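Local coordinates for Lin1840 protein (Listeria innocua serovar 6a, PDB 4ZOC), which probably hydrolyses terminal, non-reducing beta-D-glucosyl residues with release of beta-D-glucose, as a beta-glucosidase of glycosyl hydrolase family 3, at residues E4-L9 and M332-N337; N206-S211 and A237-D242; E390-L395 and N456-V461; P398-P403 and V432-T437. The protein carries 2 engineered substitutions. One frame throughout, in Å; residues are numbered along the deposited sequence.

Contact 1 of 4, residues E4-L9 and M332-N337; sequences EKVQEL and MLNLKN
V6 and L333 run alongside one another, pointing opposite ways, with CG1 of V6 laid against CB of L333 at 3.6 Å. The two methyls of V6 serve different neighbours. With CG1 anti to the backbone N (chi1 179°), that branch also meets OD1 of N334 at 3.7 Å, V6 lying nearly perpendicular to N334. CG2 points the other way along the partner helix and touches the amide of N337, 3.6 Å from ND2. One turn further on, L9 offers its CB to CD2 of L333 at 3.9 Å. Here the N-terminal helix 3-12 packs on helix 322-338, which follows the last strand of the TIM barrel; the short segments run roughly antiparallel at 141°, their axes 10.2 Å apart at closest approach. No hydrogen bond links the segments; the methyls of V6 pack on L333 and the amides of N334 and N337. The polar ends around V6 are tied down just upstream of segment 4-9: OD1 of N334 is hydrogen-bonded to NE2 of Q3, and OD1 of N337 to the backbone N of M1. F342 packs against both L9 and N337, while Q21 touches L333 from helix 15-21.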
loop_
_atom_site.group_PDB
_atom_site.type_symbol
_atom_site.label_atom_id
_atom_site.label_comp_id
_atom_site.label_asym_id
_atom_site.label_seq_id
_atom_site.Cartn_x
_atom_site.Cartn_y
_atom_site.Cartn_z
ATOM N N GLU A 4 30.652 23.655 -32.061
ATOM C CA GLU A 4 31.157 22.986 -33.249
ATOM C C GLU A 4 32.304 22.005 -32.978
ATOM O O GLU A 4 32.382 20.939 -33.622
ATOM C CB GLU A 4 31.607 24.030 -34.321
ATOM C CG GLU A 4 30.480 24.939 -34.761
ATOM C CD GLU A 4 30.243 26.095 -33.792
ATOM O OE1 GLU A 4 31.144 26.353 -32.949
ATOM O OE2 GLU A 4 29.159 26.724 -33.850
ATOM N N LYS A 5 33.184 22.345 -32.041
ATOM C CA LYS A 5 34.251 21.438 -31.684
ATOM C C LYS A 5 33.676 20.220 -30.903
ATOM O O LYS A 5 34.184 19.084 -31.020
ATOM C CB LYS A 5 35.302 22.183 -30.865
ATOM C CG LYS A 5 35.946 23.373 -31.558
ATOM C CD LYS A 5 37.366 23.505 -31.052
ATOM C CE LYS A 5 38.186 24.519 -31.834
ATOM N NZ LYS A 5 37.981 24.496 -33.327
ATOM N N VAL A 6 32.633 20.434 -30.087
ATOM C CA VAL A 6 31.999 19.292 -29.418
ATOM C C VAL A 6 31.422 18.349 -30.504
ATOM O O VAL A 6 31.643 17.136 -30.499
ATOM C CB VAL A 6 30.926 19.746 -28.369
ATOM C CG1 VAL A 6 30.285 18.537 -27.730
ATOM C CG2 VAL A 6 31.546 20.654 -27.323
ATOM N N GLN A 7 30.714 18.898 -31.456
ATOM C CA GLN A 7 30.154 18.037 -32.546
ATOM C C GLN A 7 31.247 17.362 -33.367
ATOM O O GLN A 7 31.156 16.171 -33.710
ATOM C CB GLN A 7 29.175 18.828 -33.419
ATOM C CG GLN A 7 28.299 17.861 -34.232
ATOM C CD GLN A 7 27.354 17.046 -33.351
ATOM O OE1 GLN A 7 26.639 17.622 -32.532
ATOM N NE2 GLN A 7 27.361 15.712 -33.494
ATOM N N GLU A 8 32.329 18.087 -33.615
ATOM C CA GLU A 8 33.445 17.499 -34.346
ATOM C C GLU A 8 33.983 16.248 -33.609
ATOM O O GLU A 8 34.297 15.219 -34.215
ATOM C CB GLU A 8 34.504 18.583 -34.541
ATOM C CG GLU A 8 35.778 18.127 -35.216
ATOM C CD GLU A 8 36.773 19.276 -35.331
ATOM O OE1 GLU A 8 36.877 19.790 -36.450
ATOM O OE2 GLU A 8 37.417 19.688 -34.313
ATOM N N LEU A 9 34.038 16.295 -32.280
ATOM C CA LEU A 9 34.457 15.085 -31.499
ATOM C C LEU A 9 33.599 13.869 -31.785
ATOM O O LEU A 9 34.113 12.778 -32.032
ATOM C CB LEU A 9 34.474 15.379 -29.999
ATOM C CG LEU A 9 35.728 16.071 -29.449
ATOM C CD1 LEU A 9 35.458 16.479 -28.007
ATOM C CD2 LEU A 9 36.959 15.185 -29.529
ATOM N N MET A 332 26.836 13.567 -23.146
ATOM C CA MET A 332 27.997 13.340 -22.264
ATOM C C MET A 332 29.045 14.446 -22.506
ATOM O O MET A 332 29.587 15.057 -21.596
ATOM C CB MET A 332 28.567 11.934 -22.499
ATOM C CG MET A 332 27.801 10.774 -21.825
ATOM S SD MET A 332 27.969 10.891 -20.007
ATOM C CE MET A 332 29.689 10.331 -19.840
ATOM N N LEU A 333 29.345 14.691 -23.786
ATOM C CA LEU A 333 30.360 15.690 -24.099
ATOM C C LEU A 333 29.863 17.084 -23.690
ATOM O O LEU A 333 30.662 17.871 -23.136
ATOM C CB LEU A 333 30.690 15.640 -25.569
ATOM C CG LEU A 333 31.729 14.631 -26.032
ATOM C CD1 LEU A 333 32.076 13.455 -25.182
ATOM C CD2 LEU A 333 31.612 14.331 -27.527
ATOM N N ASN A 334 28.563 17.383 -23.892
ATOM C CA ASN A 334 27.963 18.687 -23.484
ATOM C C ASN A 334 28.080 18.882 -21.962
ATOM O O ASN A 334 28.464 19.915 -21.555
ATOM C CB ASN A 334 26.467 18.848 -23.857
ATOM C CG ASN A 334 26.254 19.248 -25.311
ATOM O OD1 ASN A 334 27.179 19.680 -25.975
ATOM N ND2 ASN A 334 25.059 19.038 -25.812
ATOM N N LEU A 335 27.804 17.851 -21.150
ATOM C CA LEU A 335 28.065 17.916 -19.694
ATOM C C LEU A 335 29.510 18.265 -19.388
ATOM O O LEU A 335 29.795 19.134 -18.532
ATOM C CB LEU A 335 27.663 16.612 -19.037
ATOM C CG LEU A 335 28.015 16.472 -17.544
ATOM C CD1 LEU A 335 27.370 17.550 -16.707
ATOM C CD2 LEU A 335 27.656 15.082 -17.023
ATOM N N LYS A 336 30.425 17.586 -20.092
ATOM C CA LYS A 336 31.818 17.782 -19.806
ATOM C C LYS A 336 32.169 19.205 -20.168
ATOM O O LYS A 336 32.916 19.889 -19.442
ATOM C CB LYS A 336 32.700 16.805 -20.530
ATOM C CG LYS A 336 32.493 15.389 -20.087
ATOM C CD LYS A 336 33.170 14.314 -20.876
ATOM C CE LYS A 336 33.135 13.052 -20.025
ATOM N NZ LYS A 336 33.797 11.881 -20.614
ATOM N N ASN A 337 31.594 19.689 -21.263
ATOM C CA ASN A 337 31.822 21.098 -21.688
ATOM C C ASN A 337 31.264 22.135 -20.718
ATOM O O ASN A 337 31.944 23.106 -20.411
ATOM C CB ASN A 337 31.338 21.295 -23.136
ATOM C CG ASN A 337 31.933 22.520 -23.827
ATOM O OD1 ASN A 337 33.092 22.918 -23.612
ATOM N ND2 ASN A 337 31.141 23.102 -24.674
#

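Contact 2 of 4, residues N206-S211 and A237-D242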
loop_
_atom_site.group_PDB
_atom_site.type_symbol
_atom_site.label_atom_id
_atom_site.label_comp_id
_atom_site.label_asym_id
_atom_site.label_seq_id
_atom_site.Cartn_x
_atom_site.Cartn_y
_atom_site.Cartn_z
ATOM N N ASN A 206 11.246 -2.922 -4.322
ATOM C CA ASN A 206 10.012 -3.641 -4.629
ATOM C C ASN A 206 9.059 -2.846 -5.553
ATOM O O ASN A 206 9.245 -1.635 -5.782
ATOM C CB ASN A 206 9.279 -4.014 -3.336
ATOM C CG ASN A 206 8.286 -5.132 -3.502
ATOM O OD1 ASN A 206 8.333 -5.939 -4.458
ATOM N ND2 ASN A 206 7.354 -5.199 -2.559
ATOM N N THR A 207 8.099 -3.579 -6.116
ATOM C CA THR A 207 7.050 -3.050 -6.981
ATOM C C THR A 207 6.450 -1.704 -6.523
ATOM O O THR A 207 6.155 -1.467 -5.362
ATOM C CB THR A 207 5.926 -4.091 -7.011
ATOM O OG1 THR A 207 6.437 -5.327 -7.492
ATOM C CG2 THR A 207 4.735 -3.663 -7.860
ATOM N N VAL A 208 6.282 -0.816 -7.498
ATOM C CA VAL A 208 5.556 0.456 -7.341
ATOM C C VAL A 208 4.434 0.394 -8.334
ATOM O O VAL A 208 4.666 0.027 -9.539
ATOM C CB VAL A 208 6.455 1.627 -7.702
ATOM C CG1 VAL A 208 5.711 2.938 -7.839
ATOM C CG2 VAL A 208 7.588 1.768 -6.658
ATOM N N ASN A 209 3.262 0.757 -7.886
ATOM C CA ASN A 209 2.114 0.914 -8.825
ATOM C C ASN A 209 1.162 1.994 -8.313
ATOM O O ASN A 209 0.762 1.996 -7.120
ATOM C CB ASN A 209 1.352 -0.356 -8.980
ATOM C CG ASN A 209 0.278 -0.241 -10.042
ATOM O OD1 ASN A 209 -0.923 -0.057 -9.723
ATOM N ND2 ASN A 209 0.686 -0.364 -11.305
ATOM N N MET A 210 0.870 2.928 -9.208
ATOM C CA MET A 210 -0.119 3.982 -8.998
ATOM C C MET A 210 -0.706 4.364 -10.375
ATOM O O MET A 210 -0.111 4.084 -11.457
ATOM C CB MET A 210 0.433 5.231 -8.284
ATOM C CG MET A 210 1.432 6.106 -9.063
ATOM S SD MET A 210 3.134 5.507 -9.058
ATOM C CE MET A 210 3.581 5.590 -7.337
ATOM N N SER A 211 -1.856 4.989 -10.344
ATOM C CA SER A 211 -2.451 5.489 -11.583
ATOM C C SER A 211 -1.509 6.592 -12.207
ATOM O O SER A 211 -0.779 7.278 -11.525
ATOM C CB SER A 211 -3.862 5.995 -11.388
ATOM O OG SER A 211 -3.876 7.289 -10.757
ATOM N N ALA A 237 15.314 5.120 -11.805
ATOM C CA ALA A 237 14.974 4.414 -10.572
ATOM C C ALA A 237 15.080 2.882 -10.763
ATOM O O ALA A 237 14.948 2.364 -11.860
ATOM C CB ALA A 237 13.524 4.778 -10.178
ATOM N N PHE A 238 15.255 2.177 -9.644
ATOM C CA PHE A 238 15.235 0.744 -9.651
ATOM C C PHE A 238 13.904 0.071 -9.920
ATOM O O PHE A 238 13.874 -1.099 -10.401
ATOM C CB PHE A 238 15.749 0.222 -8.337
ATOM C CG PHE A 238 17.197 0.476 -8.102
ATOM C CD1 PHE A 238 18.153 -0.088 -8.957
ATOM C CD2 PHE A 238 17.615 1.238 -7.034
ATOM C CE1 PHE A 238 19.490 0.084 -8.713
ATOM C CE2 PHE A 238 18.985 1.407 -6.788
ATOM C CZ PHE A 238 19.903 0.872 -7.639
ATOM N N ASN A 239 12.831 0.787 -9.602
ATOM C CA ASN A 239 11.470 0.177 -9.596
ATOM C C ASN A 239 10.856 0.144 -10.951
ATOM O O ASN A 239 11.202 0.959 -11.822
ATOM C CB ASN A 239 10.510 0.922 -8.678
ATOM C CG ASN A 239 10.525 2.442 -8.906
ATOM O OD1 ASN A 239 11.522 3.112 -8.605
ATOM N ND2 ASN A 239 9.463 2.974 -9.488
ATOM N N VAL A 240 9.921 -0.767 -11.134
ATOM C CA VAL A 240 8.891 -0.572 -12.240
ATOM C C VAL A 240 8.032 0.675 -12.069
ATOM O O VAL A 240 7.754 1.098 -10.943
ATOM C CB VAL A 240 7.961 -1.785 -12.384
ATOM C CG1 VAL A 240 8.698 -3.074 -12.728
ATOM C CG2 VAL A 240 7.080 -2.010 -11.111
ATOM N N VAL A 241 7.704 1.333 -13.159
ATOM C CA VAL A 241 6.658 2.362 -13.247
ATOM C C VAL A 241 5.608 1.765 -14.172
ATOM O O VAL A 241 5.861 1.470 -15.316
ATOM C CB VAL A 241 7.243 3.664 -13.750
ATOM C CG1 VAL A 241 6.155 4.707 -13.992
ATOM C CG2 VAL A 241 8.229 4.213 -12.712
ATOM N N ASP A 242 4.423 1.554 -13.614
ATOM C CA ASP A 242 3.373 0.832 -14.286
ATOM C C ASP A 242 3.848 -0.394 -15.100
ATOM O O ASP A 242 3.556 -0.550 -16.297
ATOM C CB ASP A 242 2.550 1.802 -15.129
ATOM C CG ASP A 242 1.150 1.265 -15.427
ATOM O OD1 ASP A 242 0.756 0.190 -14.985
ATOM O OD2 ASP A 242 0.465 1.984 -16.158
HETATM O O HOH W 1 3.303 2.967 -11.366
#
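V208 and N239 make the main van der Waals contact, their side chains crossing at a slant. CG2 of V208 rests 3.6 Å from ND2 of N239 and also touches its CB, while CB of V208 lies 3.5 Å from the carbonyl O of V240. V240 returns the contact: with CG1 at chi1 -60°, CG2 falls between the backbone N and the carbonyl carbon and reaches to 3.5 Å from O of V208.

No direct hydrogen bond joins the segments, but a water does. It accepts from D242 N at 2.9 Å and from M210 N at 3.3 Å, bridging the two backbones beside the N209-D242 pair. Within 237-242, ND2 of N239 donates to O of V240 (2.9 Å), arriving well above the carbonyl plane, 57° out of it. The same amide nitrogen is bonded to O of A194, and these two acceptors hold the group against V208.

The charged and polar ends of N209 and D242 approach without bonding: ND2 of N209 is 3.7 Å from OD1 of D242, with amide and carboxylate planes 68° apart. Both look instead to the second subunit. OD1 of D242 is hydrogen-bonded to OG of S211 of the second subunit and salt-bridged to R213 of that subunit, and OD1 of N209 accepts from the backbone N of S211 of the second subunit.

The two segments belong to loops that follow neighbouring strands 187-193 and 233-236 of the TIM barrel, the second forming a small hairpin with strand 244-245; together they build part of the dimer interface.

Contact 3 of 4, residues E390-L395 and N456-V461; sequences EAKIAL and NMDVVV
A394 and its neighbours zip against V459-V461 as adjacent parallel strands in the mixed sheet of the family 3 C-terminal domain, an alpha/beta sandwich. N of A394 donates to O of V459 at 2.9 Å, and its O accepts from N of V461 at 2.8 Å. At the start of the ladder, O of K392 takes two N-H groups. That of V459 comes almost straight along the carbonyl bond (168°), whereas that of D458 comes from above the carbonyl plane.

On one face of the sheet I393, L395 and V461 interlock. CG2 of V461 meets CG2 of I393 at 3.6 Å, and its CG1 meets CD1 of L395 at 3.8 Å. Over the A394 side lies M457, just after helix 444-456. Its CG, set beside the backbone N (chi1 -64°), packs on CB of A394; the bends further out carry SD to 3.4 Å from O of I393 and CE to CE of K392.

The lysine turns at chi3 (59°); in one of its two conformers NZ makes a weak, tentative hydrogen bond to O of N456, and a water accepting from NZ donates to that O and to OD1 of D458. Further out, V461 is backed by V501 and T503 of the next strand, and L395 by helix 421-426. O of M457 accepts a hydrogen bond from NZ of K498.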
loop_
_atom_site.group_PDB
_atom_site.type_symbol
_atom_site.label_atom_id
_atom_site.label_comp_id
_atom_site.label_asym_id
_atom_site.label_seq_id
_atom_site.Cartn_x
_atom_site.Cartn_y
_atom_site.Cartn_z
ATOM N N GLU A 390 23.428 24.664 34.997
ATOM C CA GLU A 390 23.836 23.959 36.241
ATOM C C GLU A 390 23.068 22.669 36.517
ATOM O O GLU A 390 23.332 21.967 37.507
ATOM C CB GLU A 390 23.712 24.893 37.472
ATOM C CG GLU A 390 24.325 26.283 37.295
ATOM C CD GLU A 390 23.577 27.140 36.277
ATOM O OE1 GLU A 390 24.238 28.049 35.726
ATOM O OE2 GLU A 390 22.340 26.887 36.025
ATOM N N ALA A 391 22.119 22.324 35.638
ATOM C CA ALA A 391 21.382 21.073 35.789
ATOM C C ALA A 391 22.311 19.891 35.834
ATOM O O ALA A 391 23.214 19.725 34.961
ATOM C CB ALA A 391 20.370 20.894 34.667
ATOM N N LYS A 392 22.102 19.046 36.850
ATOM C CA LYS A 392 22.890 17.814 37.023
ATOM C C LYS A 392 22.218 16.696 36.185
ATOM O O LYS A 392 21.104 16.276 36.459
ATOM C CB LYS A 392 22.984 17.417 38.502
ATOM C CG LYS A 392 23.650 18.450 39.418
ATOM C CD LYS A 392 23.638 18.034 40.898
ATOM C CE LYS A 392 24.330 16.712 41.187
ATOM N NZ LYS A 392 24.310 16.272 42.632
ATOM N N ILE A 393 22.917 16.268 35.143
ATOM C CA ILE A 393 22.370 15.431 34.077
ATOM C C ILE A 393 22.937 14.031 34.201
ATOM O O ILE A 393 24.157 13.803 34.205
ATOM C CB ILE A 393 22.755 15.976 32.686
ATOM C CG1 ILE A 393 22.037 17.294 32.454
ATOM C CG2 ILE A 393 22.392 14.916 31.631
ATOM C CD1 ILE A 393 22.512 18.069 31.205
ATOM N N ALA A 394 22.062 13.057 34.273
ATOM C CA ALA A 394 22.439 11.671 33.951
ATOM C C ALA A 394 22.092 11.422 32.484
ATOM O O ALA A 394 20.925 11.473 32.050
ATOM C CB ALA A 394 21.709 10.667 34.836
ATOM N N LEU A 395 23.143 11.158 31.740
ATOM C CA LEU A 395 23.082 10.922 30.280
ATOM C C LEU A 395 23.170 9.409 30.101
ATOM O O LEU A 395 24.194 8.788 30.373
ATOM C CB LEU A 395 24.249 11.632 29.563
ATOM C CG LEU A 395 24.357 11.265 28.080
ATOM C CD1 LEU A 395 23.155 11.645 27.246
ATOM C CD2 LEU A 395 25.575 11.907 27.499
ATOM N N ASN A 456 22.135 9.962 41.730
ATOM C CA ASN A 456 23.102 11.039 41.846
ATOM C C ASN A 456 22.723 12.351 41.221
ATOM O O ASN A 456 22.942 13.434 41.802
ATOM C CB ASN A 456 24.465 10.595 41.251
ATOM C CG ASN A 456 25.138 9.470 42.053
ATOM O OD1 ASN A 456 24.841 9.259 43.229
ATOM N ND2 ASN A 456 26.097 8.775 41.426
ATOM N N MET A 457 22.139 12.295 40.038
ATOM C CA MET A 457 21.763 13.492 39.279
ATOM C C MET A 457 20.333 13.976 39.479
ATOM O O MET A 457 19.610 13.455 40.314
ATOM C CB MET A 457 21.939 13.073 37.817
ATOM C CG MET A 457 23.404 12.769 37.531
ATOM S SD MET A 457 24.620 14.086 37.591
ATOM C CE MET A 457 25.263 13.919 39.269
ATOM N N ASP A 458 19.936 15.027 38.751
ATOM C CA ASP A 458 18.611 15.613 38.921
ATOM C C ASP A 458 17.631 15.381 37.753
ATOM O O ASP A 458 16.426 15.391 37.971
ATOM C CB ASP A 458 18.727 17.107 39.144
ATOM C CG ASP A 458 19.387 17.441 40.500
ATOM O OD1 ASP A 458 19.321 16.616 41.441
ATOM O OD2 ASP A 458 20.048 18.461 40.564
ATOM N N VAL A 459 18.151 15.307 36.531
ATOM C CA VAL A 459 17.332 15.070 35.313
ATOM C C VAL A 459 18.075 14.039 34.473
ATOM O O VAL A 459 19.337 13.855 34.573
ATOM C CB VAL A 459 17.133 16.345 34.471
ATOM C CG1 VAL A 459 16.457 17.434 35.293
ATOM C CG2 VAL A 459 18.456 16.845 33.988
ATOM N N VAL A 460 17.319 13.341 33.627
ATOM C CA VAL A 460 17.868 12.288 32.841
ATOM C C VAL A 460 17.711 12.697 31.415
ATOM O O VAL A 460 16.649 13.134 31.002
ATOM C CB VAL A 460 17.129 10.982 33.040
ATOM C CG1 VAL A 460 17.733 9.833 32.249
ATOM C CG2 VAL A 460 17.008 10.637 34.537
ATOM N N VAL A 461 18.810 12.650 30.696
ATOM C CA VAL A 461 18.790 12.768 29.253
ATOM C C VAL A 461 18.979 11.304 28.766
ATOM O O VAL A 461 20.113 10.720 28.868
ATOM C CB VAL A 461 19.928 13.692 28.704
ATOM C CG1 VAL A 461 19.953 13.622 27.157
ATOM C CG2 VAL A 461 19.823 15.124 29.080
HETATM O O HOH W 2 21.553 15.617 42.559
HETATM O O HOH W 3 25.299 14.069 43.340
#

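Contact 4 of 4, residues P398-P403 and V432-T437; sequences PLATSP and VEVVST
The pyrrolidine ring of P398 has the hydroxyl of T437 over one face: OG1 stands above the N-CD bond, 3.3 Å from CD. As the proline N carries no hydrogen, this is packing alone. The carbonyl O of T437 lies to the same side of the ring plane but beyond the CA edge, where CA of P398 makes a CH...O contact with it at 3.2 Å. T437 reaches over the ring because its OG1 sits between backbone N and carbonyl carbon (chi1 61°).

Beyond the ring, waters fill in between the backbones. One accepts from N of T401 at 2.9 Å and hydrogen-bonds to OG of S436 at 2.7 Å; its link to O of P398 is weak. Another lies 2.7 Å from O of P398 and near O of T437, probably donating to one or both. T401 brings its methyl CG2 obliquely to CG1 of V434 at 3.9 Å, and CB of A400 lies 4.2 Å from CG1 of V434.

The loop 398-403 leaves strand 393-397 and folds over the end of strand 432-436, the outermost strand here. L395 of neighbouring strand 393-397 touches A400 and V434, E422 of helix 421-426 flanks T401 and V434, and helix 444-456 packs on V435.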
loop_
_atom_site.group_PDB
_atom_site.type_symbol
_atom_site.label_atom_id
_atom_site.label_comp_id
_atom_site.label_asym_id
_atom_site.label_seq_id
_atom_site.Cartn_x
_atom_site.Cartn_y
_atom_site.Cartn_z
ATOM N N PRO A 398 21.951 4.176 24.496
ATOM C CA PRO A 398 22.829 3.804 23.385
ATOM C C PRO A 398 23.379 4.916 22.532
ATOM O O PRO A 398 24.428 4.678 21.890
ATOM C CB PRO A 398 21.989 2.849 22.581
ATOM C CG PRO A 398 20.588 3.205 22.882
ATOM C CD PRO A 398 20.600 3.667 24.311
ATOM N N LEU A 399 22.764 6.085 22.594
ATOM C CA LEU A 399 23.202 7.299 21.892
ATOM C C LEU A 399 23.978 8.262 22.839
ATOM O O LEU A 399 24.357 9.381 22.440
ATOM C CB LEU A 399 22.049 8.033 21.166
ATOM C CG LEU A 399 21.851 7.614 19.706
ATOM C CD1 LEU A 399 23.013 8.163 18.852
ATOM C CD2 LEU A 399 21.794 6.087 19.609
ATOM N N ALA A 400 24.269 7.823 24.084
ATOM C CA ALA A 400 24.989 8.665 25.034
ATOM C C ALA A 400 26.437 8.942 24.539
ATOM O O ALA A 400 26.915 10.076 24.561
ATOM C CB ALA A 400 25.080 7.998 26.384
ATOM N N THR A 401 27.082 7.885 24.100
ATOM C CA THR A 401 28.448 7.949 23.610
ATOM C C THR A 401 28.638 7.475 22.198
ATOM O O THR A 401 29.772 7.617 21.660
ATOM C CB THR A 401 29.415 7.112 24.493
ATOM O OG1 THR A 401 29.187 5.716 24.350
ATOM C CG2 THR A 401 29.293 7.509 25.954
ATOM N N SER A 402 27.634 6.872 21.585
ATOM C CA SER A 402 27.827 6.316 20.240
ATOM C C SER A 402 28.319 7.406 19.281
ATOM O O SER A 402 27.710 8.479 19.197
ATOM C CB SER A 402 26.552 5.727 19.676
ATOM O OG SER A 402 26.714 5.319 18.351
ATOM N N PRO A 403 29.353 7.068 18.475
ATOM C CA PRO A 403 29.775 8.009 17.428
ATOM C C PRO A 403 28.929 7.973 16.154
ATOM O O PRO A 403 29.158 8.784 15.229
ATOM C CB PRO A 403 31.211 7.576 17.088
ATOM C CG PRO A 403 31.265 6.135 17.531
ATOM C CD PRO A 403 30.253 5.920 18.612
ATOM N N VAL A 432 27.705 16.057 34.420
ATOM C CA VAL A 432 27.135 14.991 33.618
ATOM C C VAL A 432 27.736 13.679 34.084
ATOM O O VAL A 432 28.954 13.524 34.234
ATOM C CB VAL A 432 27.358 15.171 32.097
ATOM C CG1 VAL A 432 26.592 14.139 31.306
ATOM C CG2 VAL A 432 27.004 16.559 31.613
ATOM N N GLU A 433 26.856 12.727 34.411
ATOM C CA GLU A 433 27.261 11.366 34.665
ATOM C C GLU A 433 26.655 10.501 33.572
ATOM O O GLU A 433 25.469 10.547 33.365
ATOM C CB GLU A 433 26.669 10.962 35.975
ATOM C CG GLU A 433 27.372 9.874 36.696
ATOM C CD GLU A 433 27.088 9.979 38.212
ATOM O OE1 GLU A 433 26.507 9.074 38.731
ATOM O OE2 GLU A 433 27.478 10.946 38.894
ATOM N N VAL A 434 27.468 9.644 32.986
ATOM C CA VAL A 434 27.127 8.972 31.761
ATOM C C VAL A 434 27.083 7.502 31.985
ATOM O O VAL A 434 27.967 6.953 32.588
ATOM C CB VAL A 434 28.202 9.278 30.704
ATOM C CG1 VAL A 434 27.913 8.438 29.463
ATOM C CG2 VAL A 434 28.161 10.753 30.398
ATOM N N VAL A 435 26.062 6.831 31.451
ATOM C CA VAL A 435 26.019 5.392 31.408
ATOM C C VAL A 435 25.582 4.984 29.990
ATOM O O VAL A 435 24.408 5.134 29.632
ATOM C CB VAL A 435 24.996 4.786 32.385
ATOM C CG1 VAL A 435 25.013 3.268 32.412
ATOM C CG2 VAL A 435 25.230 5.281 33.844
ATOM N N SER A 436 26.526 4.435 29.222
ATOM C CA SER A 436 26.288 3.946 27.882
ATOM C C SER A 436 25.674 2.580 27.968
ATOM O O SER A 436 26.003 1.801 28.878
ATOM C CB SER A 436 27.622 3.837 27.110
ATOM O OG SER A 436 27.427 3.328 25.835
ATOM N N THR A 437 24.752 2.282 27.068
ATOM C CA THR A 437 24.185 0.966 26.970
ATOM C C THR A 437 24.253 0.578 25.515
ATOM O O THR A 437 24.537 1.448 24.659
ATOM C CB THR A 437 22.710 0.897 27.447
ATOM O OG1 THR A 437 21.855 1.742 26.656
ATOM C CG2 THR A 437 22.605 1.290 28.886
HETATM O O HOH W 4 26.176 5.161 24.279
HETATM O O HOH W 5 25.767 2.389 22.221
#

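In the fold
Starting from the N terminus, contact 1 opens almost at once and closes only at 332-337, so that helix 322-338, the last of the TIM-barrel domain, comes back against the first helix. Contact 2 falls within that long span, joining the loops after two neighbouring barrel strands, with centres about 34 Å from contact 1. Both have closed before the C-terminal domain begins its own pair. There contact 3 links strands 393-397 and 459-465, and contact 4 lies within the chain between them, seating the exit loop of the first strand on strand 432-436. These two touch: N of L395 probably donates to O of E433, making one continuous sheet, on the opposite side of the chain's centre from contact 1.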